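Local coordinates for protein AlyGC (Glaciecola chathamensis, PDB 5GKD) that cleaves the marine polysaccharide alginate as a family 6 polysaccharide lyase, probably by beta-elimination at a calcium-containing site, at residues L316-H321 against I346-G351; D368-Q373 against E384-T389; E553-N558 against K583-D588. All coordinates share one frame; numbering follows the deposited sequence.

Contact 1: L316-H321 against I346-G351; sequences LVNVEH and IVNDQG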
ATOM      1  N   LEU A 316      37.841 -27.600   0.340  1.00 21.53           N
ATOM      2  CA  LEU A 316      36.746 -27.150   1.186  1.00 21.23           C
ATOM      3  C   LEU A 316      37.261 -27.067   2.613  1.00 21.95           C
ATOM      4  O   LEU A 316      37.469 -28.099   3.261  1.00 21.95           O
ATOM      5  CB  LEU A 316      35.540 -28.084   1.071  1.00 21.02           C
ATOM      6  CG  LEU A 316      34.894 -28.144  -0.320  1.00 21.47           C
ATOM      7  CD1 LEU A 316      35.458 -29.252  -1.163  1.00 21.64           C
ATOM      8  CD2 LEU A 316      33.362 -28.281  -0.238  1.00 18.98           C
ATOM      9  N   VAL A 317      37.465 -25.844   3.099  1.00 20.92           N
ATOM     10  CA  VAL A 317      37.982 -25.599   4.440  1.00 19.42           C
ATOM     11  C   VAL A 317      36.869 -25.008   5.287  1.00 23.18           C
ATOM     12  O   VAL A 317      36.306 -23.960   4.937  1.00 25.80           O
ATOM     13  CB  VAL A 317      39.189 -24.652   4.417  1.00 20.65           C
ATOM     14  CG1 VAL A 317      39.728 -24.459   5.816  1.00 21.17           C
ATOM     15  CG2 VAL A 317      40.249 -25.169   3.512  1.00 20.94           C
ATOM     16  N   ASN A 318      36.580 -25.656   6.417  1.00 23.30           N
ATOM     17  CA  ASN A 318      35.529 -25.224   7.344  1.00 23.87           C
ATOM     18  C   ASN A 318      34.237 -24.888   6.597  1.00 24.08           C
ATOM     19  O   ASN A 318      33.607 -23.854   6.822  1.00 22.31           O
ATOM     20  CB  ASN A 318      35.998 -24.048   8.199  1.00 22.17           C
ATOM     21  CG  ASN A 318      37.161 -24.425   9.110  1.00 28.39           C
ATOM     22  OD1 ASN A 318      37.364 -25.594   9.404  1.00 31.41           O
ATOM     23  ND2 ASN A 318      37.927 -23.440   9.550  1.00 28.05           N
ATOM     24  N   VAL A 319      33.859 -25.759   5.668  1.00 22.69           N
ATOM     25  CA  VAL A 319      32.575 -25.663   4.989  1.00 18.28           C
ATOM     26  C   VAL A 319      31.616 -26.505   5.815  1.00 23.00           C
ATOM     27  O   VAL A 319      31.814 -27.710   5.969  1.00 21.30           O
ATOM     28  CB  VAL A 319      32.667 -26.133   3.533  1.00 20.66           C
ATOM     29  CG1 VAL A 319      31.292 -26.235   2.901  1.00 21.88           C
ATOM     30  CG2 VAL A 319      33.528 -25.153   2.736  1.00 17.88           C
ATOM     31  N   GLU A 320      30.617 -25.858   6.412  1.00 25.07           N
ATOM     32  CA  GLU A 320      29.831 -26.554   7.418  1.00 21.55           C
ATOM     33  C   GLU A 320      28.916 -27.601   6.803  1.00 19.95           C
ATOM     34  O   GLU A 320      28.666 -28.629   7.433  1.00 22.98           O
ATOM     35  CB  GLU A 320      29.045 -25.549   8.257  1.00 22.09           C
ATOM     36  CG  GLU A 320      29.982 -24.586   8.986  1.00 25.75           C
ATOM     37  CD  GLU A 320      29.288 -23.607   9.918  1.00 31.64           C
ATOM     38  OE1 GLU A 320      28.056 -23.707  10.127  1.00 32.21           O
ATOM     39  OE2 GLU A 320      30.000 -22.730  10.456  1.00 41.63           O
ATOM     40  N   HIS A 321      28.426 -27.398   5.582  1.00 19.98           N
ATOM     41  CA  HIS A 321      27.498 -28.363   5.006  1.00 19.75           C
ATOM     42  C   HIS A 321      27.872 -28.711   3.572  1.00 23.71           C
ATOM     43  O   HIS A 321      27.979 -27.827   2.715  1.00 21.82           O
ATOM     44  CB  HIS A 321      26.059 -27.852   5.093  1.00 21.66           C
ATOM     45  CG  HIS A 321      25.578 -27.683   6.500  1.00 20.99           C
ATOM     46  ND1 HIS A 321      25.134 -28.739   7.262  1.00 23.04           N
ATOM     47  CD2 HIS A 321      25.508 -26.592   7.294  1.00 20.98           C
ATOM     48  CE1 HIS A 321      24.796 -28.304   8.462  1.00 20.72           C
ATOM     49  NE2 HIS A 321      25.016 -27.005   8.507  1.00 23.38           N
ATOM     50  N   ILE A 346      38.980 -31.880   1.999  1.00 21.63           N
ATOM     51  CA  ILE A 346      38.035 -31.399   2.994  1.00 23.25           C
ATOM     52  C   ILE A 346      38.777 -31.334   4.316  1.00 23.54           C
ATOM     53  O   ILE A 346      39.201 -32.367   4.844  1.00 27.10           O
ATOM     54  CB  ILE A 346      36.805 -32.316   3.110  1.00 21.90           C
ATOM     55  CG1 ILE A 346      36.105 -32.482   1.761  1.00 20.42           C
ATOM     56  CG2 ILE A 346      35.862 -31.784   4.150  1.00 23.59           C
ATOM     57  CD1 ILE A 346      34.969 -33.491   1.776  1.00 23.66           C
ATOM     58  N   VAL A 347      38.946 -30.133   4.841  1.00 22.61           N
ATOM     59  CA  VAL A 347      39.560 -29.911   6.136  1.00 21.90           C
ATOM     60  C   VAL A 347      38.556 -29.137   6.968  1.00 25.73           C
ATOM     61  O   VAL A 347      38.168 -28.021   6.601  1.00 24.56           O
ATOM     62  CB  VAL A 347      40.889 -29.149   6.031  1.00 23.73           C
ATOM     63  CG1 VAL A 347      41.481 -28.963   7.425  1.00 22.20           C
ATOM     64  CG2 VAL A 347      41.850 -29.878   5.121  1.00 21.98           C
ATOM     65  N   ASN A 348      38.136 -29.723   8.081  1.00 23.88           N
ATOM     66  CA  ASN A 348      37.094 -29.141   8.914  1.00 26.88           C
ATOM     67  C   ASN A 348      37.503 -29.312  10.364  1.00 27.89           C
ATOM     68  O   ASN A 348      37.834 -30.425  10.778  1.00 32.05           O
ATOM     69  CB  ASN A 348      35.751 -29.832   8.632  1.00 28.12           C
ATOM     70  CG  ASN A 348      34.573 -29.091   9.202  1.00 26.96           C
ATOM     71  OD1 ASN A 348      34.659 -28.501  10.266  1.00 37.91           O
ATOM     72  ND2 ASN A 348      33.457 -29.132   8.499  1.00 26.99           N
ATOM     73  N   ASP A 349      37.493 -28.229  11.135  1.00 29.38           N
ATOM     74  CA  ASP A 349      37.853 -28.316  12.543  1.00 29.93           C
ATOM     75  C   ASP A 349      36.640 -28.460  13.463  1.00 31.94           C
ATOM     76  O   ASP A 349      36.763 -28.253  14.675  1.00 37.04           O
ATOM     77  CB  ASP A 349      38.706 -27.107  12.950  1.00 31.37           C
ATOM     78  CG  ASP A 349      37.994 -25.777  12.769  1.00 38.97           C
ATOM     79  OD1 ASP A 349      36.762 -25.701  12.915  1.00 40.16           O
ATOM     80  OD2 ASP A 349      38.686 -24.781  12.484  1.00 47.31           O
ATOM     81  N   GLN A 350      35.474 -28.807  12.927  1.00 30.89           N
ATOM     82  CA  GLN A 350      34.270 -28.919  13.742  1.00 34.15           C
ATOM     83  C   GLN A 350      33.951 -30.357  14.129  1.00 32.64           C
ATOM     84  O   GLN A 350      32.902 -30.607  14.722  1.00 31.07           O
ATOM     85  CB  GLN A 350      33.078 -28.284  13.025  1.00 35.37           C
ATOM     86  CG  GLN A 350      33.076 -26.764  13.078  1.00 38.76           C
ATOM     87  CD  GLN A 350      33.234 -26.227  14.503  1.00 49.68           C
ATOM     88  OE1 GLN A 350      32.296 -26.279  15.308  1.00 48.13           O
ATOM     89  NE2 GLN A 350      34.430 -25.712  14.819  1.00 41.71           N
ATOM     90  N   GLY A 351      34.840 -31.302  13.827  1.00 31.42           N
ATOM     91  CA  GLY A 351      34.682 -32.675  14.248  1.00 33.72           C
ATOM     92  C   GLY A 351      34.014 -33.582  13.237  1.00 30.51           C
ATOM     93  O   GLY A 351      33.967 -34.798  13.450  1.00 29.01           O
TER
HETATM   94  O   HOH W   1      35.285 -28.141   5.254  1.00 22.08           O
HETATM   95  O   HOH W   2      33.256 -29.891   5.214  1.00 26.84           O
HETATM   96  O   HOH W   3      30.556 -28.617  10.001  1.00 38.69           O
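The side chains of Asn-318 and Asp-349 are brought together by first torsions of opposite sign: in Asn-318, CG lies beside the backbone N and opposite the carbonyl carbon (chi1 -64°), whereas in Asp-349 it stands between the backbone N and the carbonyl carbon (chi1 61°). The two side chains cross at about a right angle, with amide and carboxylate planes 44° apart. Asn-318 OD1 accepts the backbone N-H of Asp-349 in a fairly straight bond of 3.2 Å, the donor being tilted a little from the amide plane. The other end of the same amide is held less firmly, Asn-318 ND2 making a weak, bent bond of 3.3 Å to Asp-349 OD2. The second carboxylate oxygen, Asp-349 OD1, receives Gln-350 NE2 at 3.0 Å, from the anti side but well out of the carboxylate plane. Beside this pair, Asn-348 closes an Asx turn, its OD1 lying 2.8 Å from Gln-350 N, and a water links its ND2 weakly to the carbonyl of Glu-320.

Upstream lies the parallel ladder of two successive coils of the beta-helix. Val-347 N donates to Leu-316 O at 3.0 Å, and Asn-318 N donates to Val-347 O at 2.9 Å. Leu-316 and Ile-346 share one face, with CD1 of the leucine 4.4 Å from CG1 of the isoleucine, and both pack on Ile-322. Val-317 and Val-347 share the other face and are covered by Met-390.

Where the strands end, side-chain carbonyls take over from backbone ones: Asn-318 OD1 holds one turn N-H across the coils and Asn-348 OD1 holds the next locally. The Asp-349 carboxylate meets neutral amide donors here, which may moderate its charge.

Contact 2: D368-Q373 against E384-T389; sequences DNLLNQ and EQADIT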
ATOM      1  N   ASP A 368      39.664 -41.170  -4.023  1.00 27.39           N
ATOM      2  CA  ASP A 368      40.838 -40.342  -3.747  1.00 28.56           C
ATOM      3  C   ASP A 368      40.475 -38.971  -3.179  1.00 27.63           C
ATOM      4  O   ASP A 368      41.042 -37.960  -3.581  1.00 28.22           O
ATOM      5  CB  ASP A 368      41.701 -40.181  -4.999  1.00 27.42           C
ATOM      6  CG  ASP A 368      42.234 -41.501  -5.504  1.00 33.28           C
ATOM      7  OD1 ASP A 368      42.585 -42.352  -4.663  1.00 39.89           O
ATOM      8  OD2 ASP A 368      42.280 -41.704  -6.739  1.00 40.10           O
ATOM      9  N   ASN A 369      39.534 -38.923  -2.240  1.00 25.32           N
ATOM     10  CA  ASN A 369      39.274 -37.693  -1.501  1.00 23.41           C
ATOM     11  C   ASN A 369      39.968 -37.750  -0.147  1.00 26.83           C
ATOM     12  O   ASN A 369      39.988 -38.796   0.499  1.00 34.73           O
ATOM     13  CB  ASN A 369      37.776 -37.461  -1.319  1.00 23.52           C
ATOM     14  CG  ASN A 369      37.050 -37.357  -2.640  1.00 21.21           C
ATOM     15  OD1 ASN A 369      37.187 -36.367  -3.361  1.00 20.89           O
ATOM     16  ND2 ASN A 369      36.288 -38.387  -2.973  1.00 18.40           N
ATOM     17  N   LEU A 370      40.545 -36.623   0.275  1.00 28.87           N
ATOM     18  CA  LEU A 370      41.343 -36.551   1.492  1.00 23.89           C
ATOM     19  C   LEU A 370      40.630 -35.712   2.541  1.00 22.74           C
ATOM     20  O   LEU A 370      40.166 -34.598   2.257  1.00 24.92           O
ATOM     21  CB  LEU A 370      42.735 -35.970   1.224  1.00 20.17           C
ATOM     22  CG  LEU A 370      43.685 -36.015   2.427  1.00 26.66           C
ATOM     23  CD1 LEU A 370      43.997 -37.468   2.790  1.00 26.35           C
ATOM     24  CD2 LEU A 370      44.982 -35.264   2.171  1.00 23.42           C
ATOM     25  N   LEU A 371      40.571 -36.251   3.750  1.00 22.69           N
ATOM     26  CA  LEU A 371      39.943 -35.671   4.921  1.00 22.00           C
ATOM     27  C   LEU A 371      40.992 -35.537   6.012  1.00 26.02           C
ATOM     28  O   LEU A 371      41.861 -36.404   6.148  1.00 27.01           O
ATOM     29  CB  LEU A 371      38.843 -36.591   5.447  1.00 25.73           C
ATOM     30  CG  LEU A 371      37.372 -36.257   5.571  1.00 29.88           C
ATOM     31  CD1 LEU A 371      36.688 -37.396   6.314  1.00 26.08           C
ATOM     32  CD2 LEU A 371      37.162 -34.938   6.274  1.00 30.36           C
ATOM     33  N   ASN A 372      40.889 -34.486   6.825  1.00 25.22           N
ATOM     34  CA  ASN A 372      41.745 -34.413   8.000  1.00 24.71           C
ATOM     35  C   ASN A 372      41.268 -35.407   9.059  1.00 29.72           C
ATOM     36  O   ASN A 372      40.086 -35.756   9.133  1.00 24.95           O
ATOM     37  CB  ASN A 372      41.813 -32.983   8.554  1.00 23.27           C
ATOM     38  CG  ASN A 372      40.479 -32.472   9.070  1.00 25.97           C
ATOM     39  OD1 ASN A 372      39.526 -32.287   8.308  1.00 27.59           O
ATOM     40  ND2 ASN A 372      40.417 -32.198  10.362  1.00 25.35           N
ATOM     41  N   GLN A 373      42.217 -35.871   9.880  1.00 26.44           N
ATOM     42  CA  GLN A 373      41.990 -37.068  10.687  1.00 30.31           C
ATOM     43  C   GLN A 373      40.977 -36.842  11.802  1.00 30.56           C
ATOM     44  O   GLN A 373      40.338 -37.799  12.245  1.00 30.98           O
ATOM     45  CB  GLN A 373      43.314 -37.550  11.280  1.00 29.77           C
ATOM     46  CG  GLN A 373      44.025 -36.486  12.093  1.00 31.60           C
ATOM     47  CD  GLN A 373      45.363 -36.953  12.636  1.00 36.92           C
ATOM     48  OE1 GLN A 373      45.865 -38.022  12.273  1.00 35.57           O
ATOM     49  NE2 GLN A 373      45.946 -36.147  13.515  1.00 40.20           N
ATOM     50  N   GLU A 384      39.992 -40.935   2.402  1.00 28.17           N
ATOM     51  CA  GLU A 384      41.037 -41.356   3.314  1.00 29.03           C
ATOM     52  C   GLU A 384      41.341 -40.209   4.259  1.00 27.99           C
ATOM     53  O   GLU A 384      41.118 -39.033   3.946  1.00 29.82           O
ATOM     54  CB  GLU A 384      42.316 -41.765   2.577  1.00 33.45           C
ATOM     55  CG  GLU A 384      42.672 -40.828   1.408  1.00 43.36           C
ATOM     56  CD  GLU A 384      43.721 -41.387   0.487  1.00 51.94           C
ATOM     57  OE1 GLU A 384      44.815 -41.749   0.931  1.00 53.98           O
ATOM     58  OE2 GLU A 384      43.367 -41.521  -0.668  1.00 57.85           O
ATOM     59  N   GLN A 385      41.858 -40.565   5.414  1.00 24.15           N
ATOM     60  CA  GLN A 385      42.114 -39.595   6.458  1.00 27.27           C
ATOM     61  C   GLN A 385      43.606 -39.469   6.701  1.00 23.61           C
ATOM     62  O   GLN A 385      44.348 -40.449   6.612  1.00 25.49           O
ATOM     63  CB  GLN A 385      41.410 -39.995   7.738  1.00 28.33           C
ATOM     64  CG  GLN A 385      39.916 -40.017   7.602  1.00 33.71           C
ATOM     65  CD  GLN A 385      39.253 -40.334   8.915  1.00 34.26           C
ATOM     66  OE1 GLN A 385      38.956 -41.487   9.205  1.00 36.72           O
ATOM     67  NE2 GLN A 385      39.039 -39.311   9.728  1.00 33.70           N
ATOM     68  N   ALA A 386      44.034 -38.255   7.021  1.00 23.51           N
ATOM     69  CA  ALA A 386      45.449 -38.013   7.261  1.00 24.67           C
ATOM     70  C   ALA A 386      45.616 -36.849   8.218  1.00 25.67           C
ATOM     71  O   ALA A 386      44.705 -36.043   8.415  1.00 28.90           O
ATOM     72  CB  ALA A 386      46.210 -37.733   5.959  1.00 20.87           C
ATOM     73  N   ASP A 387      46.801 -36.772   8.807  1.00 25.47           N
ATOM     74  CA  ASP A 387      47.196 -35.619   9.597  1.00 26.83           C
ATOM     75  C   ASP A 387      47.486 -34.466   8.643  1.00 27.49           C
ATOM     76  O   ASP A 387      48.511 -34.456   7.964  1.00 31.19           O
ATOM     77  CB  ASP A 387      48.416 -35.965  10.444  1.00 29.07           C
ATOM     78  CG  ASP A 387      48.735 -34.897  11.458  1.00 35.71           C
ATOM     79  OD1 ASP A 387      48.119 -33.818  11.395  1.00 34.86           O
ATOM     80  OD2 ASP A 387      49.602 -35.138  12.320  1.00 45.19           O
ATOM     81  N   ILE A 388      46.573 -33.501   8.567  1.00 31.75           N
ATOM     82  CA  ILE A 388      46.686 -32.381   7.643  1.00 26.49           C
ATOM     83  C   ILE A 388      46.807 -31.109   8.457  1.00 31.73           C
ATOM     84  O   ILE A 388      46.008 -30.880   9.370  1.00 31.69           O
ATOM     85  CB  ILE A 388      45.470 -32.286   6.701  1.00 27.83           C
ATOM     86  CG1 ILE A 388      45.267 -33.579   5.919  1.00 24.62           C
ATOM     87  CG2 ILE A 388      45.623 -31.106   5.747  1.00 27.83           C
ATOM     88  CD1 ILE A 388      43.968 -33.584   5.144  1.00 23.89           C
ATOM     89  N   THR A 389      47.787 -30.271   8.133  1.00 30.21           N
ATOM     90  CA  THR A 389      47.788 -28.920   8.676  1.00 31.49           C
ATOM     91  C   THR A 389      47.886 -27.935   7.517  1.00 27.34           C
ATOM     92  O   THR A 389      48.753 -28.058   6.647  1.00 31.01           O
ATOM     93  CB  THR A 389      48.893 -28.720   9.733  1.00 32.36           C
ATOM     94  OG1 THR A 389      49.966 -27.956   9.190  1.00 41.43           O
ATOM     95  CG2 THR A 389      49.429 -30.056  10.241  1.00 34.93           C
TER
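Gln-373 lies alongside Asp-387, both side chains pointing the same way, at the point where the parallel strands 364-372 and 383-386 run out. Its CB sits 3.5 Å from Ala-386 O, and CG, standing between the backbone N and the carbonyl carbon (chi1 56°), stays close to the same oxygen. From there the chain is extended: CD passes 3.8 Å from Asp-387 CA, OE1 lies over Asp-387 CB, and NE2 ends 3.7 Å from Asp-387 CG. Amide and carboxylate are thus stacked, their planes only 17° apart, in packing contact without a hydrogen bond.

On the outer face of the coil, opposite the inward-pointing Leu-371, Leu-370 and Ile-388 reach toward each other tip to tip, CD2 of the leucine 3.6 Å from CD1 of the isoleucine, while Leu-370 CD1 touches Ala-386 CB at 3.9 Å and also meets Glu-384 CG. The backbones are joined by Glu-384 N to Asn-369 O (2.9 Å), Leu-371 N to Glu-384 O (2.8 Å) and Ala-386 N to Leu-371 O.

Strand 364-372 is paired on its other edge with strand 339-347, whose Leu-345 meets Ile-388. Strand 383-386 follows it late in this beta-helix, with Gln-405 and Tyr-408 packing on Ala-386 and Glu-384.

Contact 3: E553-N558 against K583-D588; sequences ENLDIN and KHITGD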
ATOM      1  N   GLU A 553       3.612   1.364  27.458  1.00 28.00           N
ATOM      2  CA  GLU A 553       2.417   1.111  28.247  1.00 27.18           C
ATOM      3  C   GLU A 553       1.224   1.888  27.726  1.00 27.09           C
ATOM      4  O   GLU A 553       1.361   2.975  27.162  1.00 28.88           O
ATOM      5  CB  GLU A 553       2.602   1.503  29.713  1.00 32.44           C
ATOM      6  CG  GLU A 553       3.461   0.571  30.510  1.00 39.97           C
ATOM      7  CD  GLU A 553       3.495   0.958  31.978  1.00 47.60           C
ATOM      8  OE1 GLU A 553       2.944   2.030  32.324  1.00 45.77           O
ATOM      9  OE2 GLU A 553       4.068   0.187  32.777  1.00 56.22           O
ATOM     10  N   ASN A 554       0.043   1.326  27.972  1.00 26.90           N
ATOM     11  CA  ASN A 554      -1.224   2.036  27.820  1.00 28.25           C
ATOM     12  C   ASN A 554      -1.516   2.370  26.358  1.00 28.38           C
ATOM     13  O   ASN A 554      -1.963   3.472  26.029  1.00 28.75           O
ATOM     14  CB  ASN A 554      -1.245   3.290  28.696  1.00 27.72           C
ATOM     15  CG  ASN A 554      -1.116   2.959  30.177  1.00 32.21           C
ATOM     16  OD1 ASN A 554      -1.720   2.005  30.664  1.00 26.04           O
ATOM     17  ND2 ASN A 554      -0.308   3.739  30.891  1.00 29.91           N
ATOM     18  N   LEU A 555      -1.248   1.411  25.472  1.00 27.41           N
ATOM     19  CA  LEU A 555      -1.705   1.486  24.088  1.00 23.26           C
ATOM     20  C   LEU A 555      -3.133   0.944  24.022  1.00 28.26           C
ATOM     21  O   LEU A 555      -3.439  -0.038  23.344  1.00 25.03           O
ATOM     22  CB  LEU A 555      -0.767   0.715  23.165  1.00 22.81           C
ATOM     23  CG  LEU A 555       0.583   1.342  22.778  1.00 23.02           C
ATOM     24  CD1 LEU A 555       1.575   1.338  23.919  1.00 25.84           C
ATOM     25  CD2 LEU A 555       1.160   0.613  21.574  1.00 25.19           C
ATOM     26  N   ASP A 556      -4.018   1.601  24.763  1.00 24.07           N
ATOM     27  CA  ASP A 556      -5.327   0.993  24.943  1.00 25.74           C
ATOM     28  C   ASP A 556      -6.466   2.002  25.025  1.00 28.45           C
ATOM     29  O   ASP A 556      -7.540   1.652  25.522  1.00 30.46           O
ATOM     30  CB  ASP A 556      -5.324   0.098  26.191  1.00 27.12           C
ATOM     31  CG  ASP A 556      -4.967   0.850  27.472  1.00 29.04           C
ATOM     32  OD1 ASP A 556      -4.465   1.987  27.409  1.00 29.07           O
ATOM     33  OD2 ASP A 556      -5.178   0.271  28.551  1.00 31.85           O
ATOM     34  N   ILE A 557      -6.283   3.225  24.520  1.00 28.27           N
ATOM     35  CA  ILE A 557      -7.372   4.199  24.568  1.00 25.29           C
ATOM     36  C   ILE A 557      -8.543   3.756  23.700  1.00 30.65           C
ATOM     37  O   ILE A 557      -9.696   4.095  23.980  1.00 31.68           O
ATOM     38  CB  ILE A 557      -6.868   5.585  24.154  1.00 25.24           C
ATOM     39  CG1 ILE A 557      -7.939   6.639  24.453  1.00 29.94           C
ATOM     40  CG2 ILE A 557      -6.492   5.598  22.668  1.00 26.34           C
ATOM     41  CD1 ILE A 557      -7.427   8.063  24.421  1.00 29.36           C
ATOM     42  N   ASN A 558      -8.275   2.998  22.641  1.00 30.21           N
ATOM     43  CA  ASN A 558      -9.309   2.456  21.778  1.00 24.16           C
ATOM     44  C   ASN A 558      -8.787   1.128  21.238  1.00 26.22           C
ATOM     45  O   ASN A 558      -7.653   0.727  21.516  1.00 23.87           O
ATOM     46  CB  ASN A 558      -9.669   3.462  20.680  1.00 28.15           C
ATOM     47  CG  ASN A 558     -11.083   3.296  20.168  1.00 29.07           C
ATOM     48  OD1 ASN A 558     -11.509   2.195  19.828  1.00 32.49           O
ATOM     49  ND2 ASN A 558     -11.822   4.391  20.124  1.00 27.88           N
ATOM     50  N   LYS A 583       2.937  -3.358  28.176  1.00 25.10           N
ATOM     51  CA  LYS A 583       1.750  -3.594  28.945  1.00 26.63           C
ATOM     52  C   LYS A 583       0.522  -2.818  28.510  1.00 26.10           C
ATOM     53  O   LYS A 583       0.596  -1.656  28.281  1.00 27.06           O
ATOM     54  CB  LYS A 583       2.038  -3.323  30.414  1.00 31.02           C
ATOM     55  CG  LYS A 583       0.973  -3.814  31.356  1.00 37.38           C
ATOM     56  CD  LYS A 583       1.412  -3.755  32.811  1.00 42.51           C
ATOM     57  CE  LYS A 583       1.106  -5.047  33.532  1.00 48.73           C
ATOM     58  NZ  LYS A 583       0.661  -4.847  34.933  1.00 53.59           N
ATOM     59  N   HIS A 584      -0.606  -3.493  28.431  1.00 24.85           N
ATOM     60  CA  HIS A 584      -1.892  -2.915  28.064  1.00 28.31           C
ATOM     61  C   HIS A 584      -1.993  -2.400  26.644  1.00 28.15           C
ATOM     62  O   HIS A 584      -2.021  -1.218  26.434  1.00 27.74           O
ATOM     63  CB  HIS A 584      -2.357  -1.817  29.025  1.00 27.28           C
ATOM     64  CG  HIS A 584      -2.294  -2.188  30.469  1.00 33.49           C
ATOM     65  ND1 HIS A 584      -3.003  -3.232  31.010  1.00 37.03           N
ATOM     66  CD2 HIS A 584      -1.622  -1.629  31.493  1.00 31.71           C
ATOM     67  CE1 HIS A 584      -2.759  -3.305  32.299  1.00 35.10           C
ATOM     68  NE2 HIS A 584      -1.926  -2.344  32.617  1.00 30.56           N
ATOM     69  N   ILE A 585      -2.054  -3.321  25.698  1.00 25.62           N
ATOM     70  CA  ILE A 585      -2.111  -3.045  24.297  1.00 25.19           C
ATOM     71  C   ILE A 585      -3.256  -3.769  23.642  1.00 24.36           C
ATOM     72  O   ILE A 585      -3.354  -4.956  23.735  1.00 24.97           O
ATOM     73  CB  ILE A 585      -0.799  -3.497  23.661  1.00 23.30           C
ATOM     74  CG1 ILE A 585       0.369  -2.734  24.273  1.00 27.45           C
ATOM     75  CG2 ILE A 585      -0.850  -3.374  22.167  1.00 23.18           C
ATOM     76  CD1 ILE A 585       1.702  -3.380  24.067  1.00 26.34           C
ATOM     77  N   THR A 586      -4.112  -3.037  22.964  1.00 23.55           N
ATOM     78  CA  THR A 586      -5.281  -3.655  22.360  1.00 24.94           C
ATOM     79  C   THR A 586      -5.014  -4.262  20.985  1.00 22.32           C
ATOM     80  O   THR A 586      -5.756  -5.158  20.570  1.00 24.09           O
ATOM     81  CB  THR A 586      -6.423  -2.640  22.233  1.00 26.01           C
ATOM     82  OG1 THR A 586      -5.987  -1.535  21.434  1.00 27.69           O
ATOM     83  CG2 THR A 586      -6.860  -2.141  23.604  1.00 24.84           C
ATOM     84  N   GLY A 587      -3.999  -3.801  20.270  1.00 23.25           N
ATOM     85  CA  GLY A 587      -3.665  -4.337  18.968  1.00 22.41           C
ATOM     86  C   GLY A 587      -2.696  -5.500  19.054  1.00 22.88           C
ATOM     87  O   GLY A 587      -2.602  -6.194  20.070  1.00 25.07           O
ATOM     88  N   ASP A 588      -1.976  -5.723  17.966  1.00 21.38           N
ATOM     89  CA  ASP A 588      -0.861  -6.661  17.966  1.00 22.24           C
ATOM     90  C   ASP A 588       0.418  -5.946  18.370  1.00 24.29           C
ATOM     91  O   ASP A 588       0.510  -4.717  18.331  1.00 23.14           O
ATOM     92  CB  ASP A 588      -0.662  -7.293  16.594  1.00 18.00           C
ATOM     93  CG  ASP A 588      -1.918  -7.951  16.067  1.00 23.52           C
ATOM     94  OD1 ASP A 588      -2.466  -8.861  16.727  1.00 25.89           O
ATOM     95  OD2 ASP A 588      -2.370  -7.547  14.986  1.00 24.79           O
TER
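Thr-586 and Asn-558 mark the tight end of this contact. Thr-586 OG1 donates to Asn-558 O at 2.8 Å, meeting a lone pair in the carbonyl plane; it can do so because OG1 stands between the backbone N and the carbonyl carbon (chi1 59°), and OG1 is also hydrogen-bonded to Tyr-561 N. That torsion leaves CG2 to pack 3.7 Å from Asp-556 CA, while Thr-586 N donates to Leu-555 O at 3.1 Å. Next to it, the buried Leu-555 and Ile-585 touch through CB of the first and CG1 of the second, 3.8 Å apart.

The side carrying Glu-553, Lys-583, Asn-554 and His-584 is looser and more polar, and Lys-583 is exposed. Glu-553 and Lys-583 run side by side, yet the lysine end leads away and its NZ remains 6.4 Å from Glu-553 OE2. The Asn-554 amide and His-584 ring lie side by side with their planes almost parallel, 2° apart, with OD1 of the asparagine 3.7 Å from CD2 of the histidine; the ring is held instead through ND1 by Asp-616.

The two segments end strands 551-555 and 581-585, consecutive rungs of the second beta-helix. Strand 517-519 flanks the first, and strand 613-617 the second, where Leu-617 packs on Ile-585.

Contacts 1 and 2 belong to the same ladder of the first beta-helix: strand 339-347 enters the former and strand 364-372 the latter, and these neighbours are joined by Asn-372 OD1 to Asn-348 N and by the backbone. Contact 1 is the more buried, with polar side chains ordering a turn at the strand ends; contact 2, nearer the end of that helix, has an apolar cluster on the outer face of the coil and an exposed amide-carboxylate stack at the strand ends. Contact 3 lies in the other beta-helix, its centre about 50 Å from that of contact 1 and 61 Å from that of contact 2. It repeats the parallel rung, but a threonine hydroxyl gripping a backbone carbonyl replaces the asparagine amide at its turn.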